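Local coordinates for RagB/SusD family nutrient uptake outer membrane protein (Bacteroides thetaiotaomicron, PDB 7KV2) that probably binds beta-glucans at the cell surface as a SusD-family outer membrane protein, delivering them for nutrient uptake by the bacterium, at residues Tyr253-Asp258 and Tyr403-Thr408. Sequence-based numbering, arbitrary orientation.
With NA (sodium ion), chain G.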
ATOM      1  N   TYR A 253      13.770  15.297  -2.746  1.00 20.34           N
ATOM      2  CA  TYR A 253      13.086  14.121  -3.334  1.00 20.42           C
ATOM      3  C   TYR A 253      13.715  13.845  -4.693  1.00 22.16           C
ATOM      4  O   TYR A 253      13.894  14.779  -5.524  1.00 20.04           O
ATOM      5  CB  TYR A 253      11.575  14.373  -3.420  1.00 20.34           C
ATOM      6  CG  TYR A 253      10.907  14.487  -2.086  1.00 19.05           C
ATOM      7  CD1 TYR A 253      10.847  13.406  -1.218  1.00 19.57           C
ATOM      8  CD2 TYR A 253      10.299  15.667  -1.698  1.00 20.53           C
ATOM      9  CE1 TYR A 253      10.208  13.502   0.011  1.00 18.29           C
ATOM     10  CE2 TYR A 253       9.701  15.797  -0.458  1.00 18.50           C
ATOM     11  CZ  TYR A 253       9.649  14.706   0.399  1.00 19.28           C
ATOM     12  OH  TYR A 253       8.995  14.819   1.600  1.00 19.09           O
ATOM     13  N   ASP A 254      14.060  12.595  -4.947  1.00 18.33           N
ATOM     14  CA  ASP A 254      14.731  12.222  -6.207  1.00 19.18           C
ATOM     15  C   ASP A 254      14.665  10.710  -6.304  1.00 19.86           C
ATOM     16  O   ASP A 254      14.202  10.095  -5.293  1.00 19.73           O
ATOM     17  CB  ASP A 254      16.190  12.696  -6.229  1.00 20.44           C
ATOM     18  CG  ASP A 254      16.740  12.933  -7.636  1.00 24.23           C
ATOM     19  OD1 ASP A 254      16.146  12.419  -8.607  1.00 23.70           O
ATOM     20  OD2 ASP A 254      17.776  13.624  -7.742  1.00 30.03           O
ATOM     21  N   LEU A 255      15.124  10.148  -7.423  1.00 18.95           N
ATOM     22  CA  LEU A 255      15.164   8.671  -7.620  1.00 19.33           C
ATOM     23  C   LEU A 255      16.463   8.130  -7.036  1.00 21.34           C
ATOM     24  O   LEU A 255      17.537   8.739  -7.253  1.00 19.96           O
ATOM     25  CB  LEU A 255      15.061   8.294  -9.101  1.00 19.85           C
ATOM     26  CG  LEU A 255      13.750   8.621  -9.811  1.00 20.20           C
ATOM     27  CD1 LEU A 255      13.825   8.264 -11.295  1.00 19.33           C
ATOM     28  CD2 LEU A 255      12.560   7.938  -9.147  1.00 19.55           C
ATOM     29  N   MET A 256      16.384   6.985  -6.349  1.00 19.18           N
ATOM     30  CA  MET A 256      17.598   6.227  -5.991  1.00 18.93           C
ATOM     31  C   MET A 256      18.190   5.748  -7.307  1.00 18.06           C
ATOM     32  O   MET A 256      17.495   5.290  -8.224  1.00 17.25           O
ATOM     33  CB  MET A 256      17.276   5.020  -5.099  1.00 18.76           C
ATOM     34  CG  MET A 256      16.555   5.384  -3.823  1.00 20.99           C
ATOM     35  SD  MET A 256      16.694   4.071  -2.547  1.00 23.68           S
ATOM     36  CE  MET A 256      18.417   4.342  -2.090  1.00 23.15           C
ATOM     37  N   PRO A 257      19.517   5.873  -7.506  1.00 18.91           N
ATOM     38  CA  PRO A 257      20.060   5.486  -8.797  1.00 21.01           C
ATOM     39  C   PRO A 257      19.905   3.996  -9.097  1.00 19.86           C
ATOM     40  O   PRO A 257      19.866   3.668 -10.256  1.00 19.48           O
ATOM     41  CB  PRO A 257      21.552   5.848  -8.675  1.00 21.40           C
ATOM     42  CG  PRO A 257      21.645   6.869  -7.568  1.00 23.75           C
ATOM     43  CD  PRO A 257      20.469   6.584  -6.646  1.00 21.63           C
ATOM     44  N   ASP A 258      19.876   3.141  -8.071  1.00 17.80           N
ATOM     45  CA  ASP A 258      19.807   1.667  -8.249  1.00 18.25           C
ATOM     46  C   ASP A 258      18.491   1.150  -7.657  1.00 16.13           C
ATOM     47  O   ASP A 258      18.320   1.246  -6.430  1.00 15.51           O
ATOM     48  CB  ASP A 258      20.970   0.936  -7.585  1.00 19.99           C
ATOM     49  CG  ASP A 258      21.047  -0.523  -7.977  1.00 26.27           C
ATOM     50  OD1 ASP A 258      19.986  -1.099  -8.365  1.00 27.12           O
ATOM     51  OD2 ASP A 258      22.179  -1.091  -7.954  1.00 28.21           O
ATOM     52  N   TYR A 403       4.336   5.944  -0.732  1.00 15.40           N
ATOM     53  CA  TYR A 403       4.593   6.913  -1.829  1.00 16.00           C
ATOM     54  C   TYR A 403       6.093   7.034  -2.077  1.00 15.68           C
ATOM     55  O   TYR A 403       6.888   7.326  -1.121  1.00 15.68           O
ATOM     56  CB  TYR A 403       4.026   8.296  -1.530  1.00 16.20           C
ATOM     57  CG  TYR A 403       2.545   8.274  -1.350  1.00 16.33           C
ATOM     58  CD1 TYR A 403       1.711   7.767  -2.340  1.00 15.73           C
ATOM     59  CD2 TYR A 403       1.963   8.856  -0.231  1.00 17.67           C
ATOM     60  CE1 TYR A 403       0.323   7.762  -2.185  1.00 17.72           C
ATOM     61  CE2 TYR A 403       0.586   8.875  -0.091  1.00 17.21           C
ATOM     62  CZ  TYR A 403      -0.237   8.358  -1.077  1.00 18.86           C
ATOM     63  OH  TYR A 403      -1.592   8.331  -0.852  1.00 21.32           O
ATOM     64  N   ARG A 404       6.459   6.768  -3.331  1.00 14.96           N
ATOM     65  CA  ARG A 404       7.855   6.882  -3.812  1.00 15.72           C
ATOM     66  C   ARG A 404       7.876   7.952  -4.898  1.00 16.42           C
ATOM     67  O   ARG A 404       6.878   8.118  -5.604  1.00 16.87           O
ATOM     68  CB  ARG A 404       8.378   5.565  -4.360  1.00 15.29           C
ATOM     69  CG  ARG A 404       8.319   4.447  -3.330  1.00 16.31           C
ATOM     70  CD  ARG A 404       9.126   3.218  -3.684  1.00 16.74           C
ATOM     71  NE  ARG A 404       8.589   2.351  -4.738  1.00 15.74           N
ATOM     72  CZ  ARG A 404       9.025   2.289  -5.999  1.00 15.04           C
ATOM     73  NH1 ARG A 404       9.987   3.099  -6.445  1.00 14.61           N
ATOM     74  NH2 ARG A 404       8.505   1.399  -6.823  1.00 14.97           N
ATOM     75  N   TYR A 405       9.018   8.592  -5.055  1.00 16.45           N
ATOM     76  CA  TYR A 405       9.168   9.702  -6.015  1.00 17.09           C
ATOM     77  C   TYR A 405       8.910   9.230  -7.446  1.00 17.14           C
ATOM     78  O   TYR A 405       8.497  10.031  -8.245  1.00 16.19           O
ATOM     79  CB  TYR A 405      10.564  10.282  -5.891  1.00 17.33           C
ATOM     80  CG  TYR A 405      10.847  11.513  -6.715  1.00 17.91           C
ATOM     81  CD1 TYR A 405      10.293  12.734  -6.399  1.00 20.42           C
ATOM     82  CD2 TYR A 405      11.775  11.472  -7.736  1.00 17.65           C
ATOM     83  CE1 TYR A 405      10.641  13.884  -7.102  1.00 22.79           C
ATOM     84  CE2 TYR A 405      12.123  12.599  -8.455  1.00 18.49           C
ATOM     85  CZ  TYR A 405      11.565  13.812  -8.136  1.00 22.48           C
ATOM     86  OH  TYR A 405      11.971  14.915  -8.835  1.00 24.24           O
ATOM     87  N   SER A 406       9.172   7.976  -7.810  1.00 18.07           N
ATOM     88  CA  SER A 406       8.826   7.509  -9.179  1.00 17.87           C
ATOM     89  C   SER A 406       7.308   7.671  -9.420  1.00 18.39           C
ATOM     90  O   SER A 406       6.896   7.933 -10.564  1.00 16.72           O
ATOM     91  CB  SER A 406       9.307   6.114  -9.397  1.00 18.60           C
ATOM     92  OG  SER A 406       8.665   5.230  -8.511  1.00 16.71           O
ATOM     93  N   GLU A 407       6.488   7.581  -8.371  1.00 16.08           N
ATOM     94  CA  GLU A 407       5.047   7.806  -8.494  1.00 17.23           C
ATOM     95  C   GLU A 407       4.759   9.284  -8.731  1.00 17.58           C
ATOM     96  O   GLU A 407       3.825   9.588  -9.531  1.00 16.13           O
ATOM     97  CB  GLU A 407       4.291   7.309  -7.273  1.00 17.67           C
ATOM     98  CG  GLU A 407       2.818   7.227  -7.575  1.00 20.09           C
ATOM     99  CD  GLU A 407       1.913   6.544  -6.578  1.00 22.98           C
ATOM    100  OE1 GLU A 407       2.384   6.146  -5.482  1.00 20.22           O
ATOM    101  OE2 GLU A 407       0.676   6.452  -6.921  1.00 25.49           O
ATOM    102  N   THR A 408       5.502  10.167  -8.064  1.00 16.97           N
ATOM    103  CA  THR A 408       5.403  11.614  -8.331  1.00 18.52           C
ATOM    104  C   THR A 408       5.648  11.873  -9.830  1.00 18.07           C
ATOM    105  O   THR A 408       4.876  12.593 -10.444  1.00 20.71           O
ATOM    106  CB  THR A 408       6.422  12.386  -7.488  1.00 19.57           C
ATOM    107  OG1 THR A 408       6.318  12.023  -6.118  1.00 18.17           O
ATOM    108  CG2 THR A 408       6.213  13.875  -7.617  1.00 19.71           C
TER
HETATM  109 NA    NA G 606      13.097  16.565  -6.865  1.00 31.31          NA
HETATM  110  O   HOH W   1      15.105  16.811  -7.840  1.00 34.50           O
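The ring of Y405 lies flat beneath the backbone running from Y253 to D254, and a sodium ion joins the two at the phenol end. The carbonyl carbon of Y253 sits above the centre of the ring, 3.8 Å from its plane, while D254 CA covers the same face nearer the rim. Packing is tight here: Y405 CD2 comes within 3.3 Å of D254 C, and Y253 CB approaches Y405 CD1 at 3.6 Å. Y405 sits where the chain passes from strand 400-404 into helix 405-417; a chi1 of -175° swings its ring away from its own main-chain N and up to the loop, where its OH reaches the ion at 2.8 Å. Y253 O binds the same sodium at 2.4 Å, and the carbonyl oxygens of I248 and S250 together with a water complete the site. No hydrogen bond links the two segments directly; the ring face, apolar contacts and the shared metal hold them together. L255 crosses the ring at about a right angle and brings CD2 to within 3.6 Å of S406 N. A leucine in place of Y405 would probably leave the sodium without its phenol ligand and the Y253-D254 backbone without the flat surface on which it rests. Contact is looser on the solvent side, where the exposed D254 carboxylate stands 71° from the ring plane, its OD1 4.0 Å from Y405 CE2. That oxygen turns back to accept the L255 N-H on its anti side, 31° out of the carboxylate plane. Backbone bonds from D254 to I271 and from Y405 to E272 tie both segments to the chain leading into strand 273-277. Main-chain carbonyls from helix 237-249 and the loop after it, with one tyrosine hydroxyl, thus form a sodium site within the SusD-family fold.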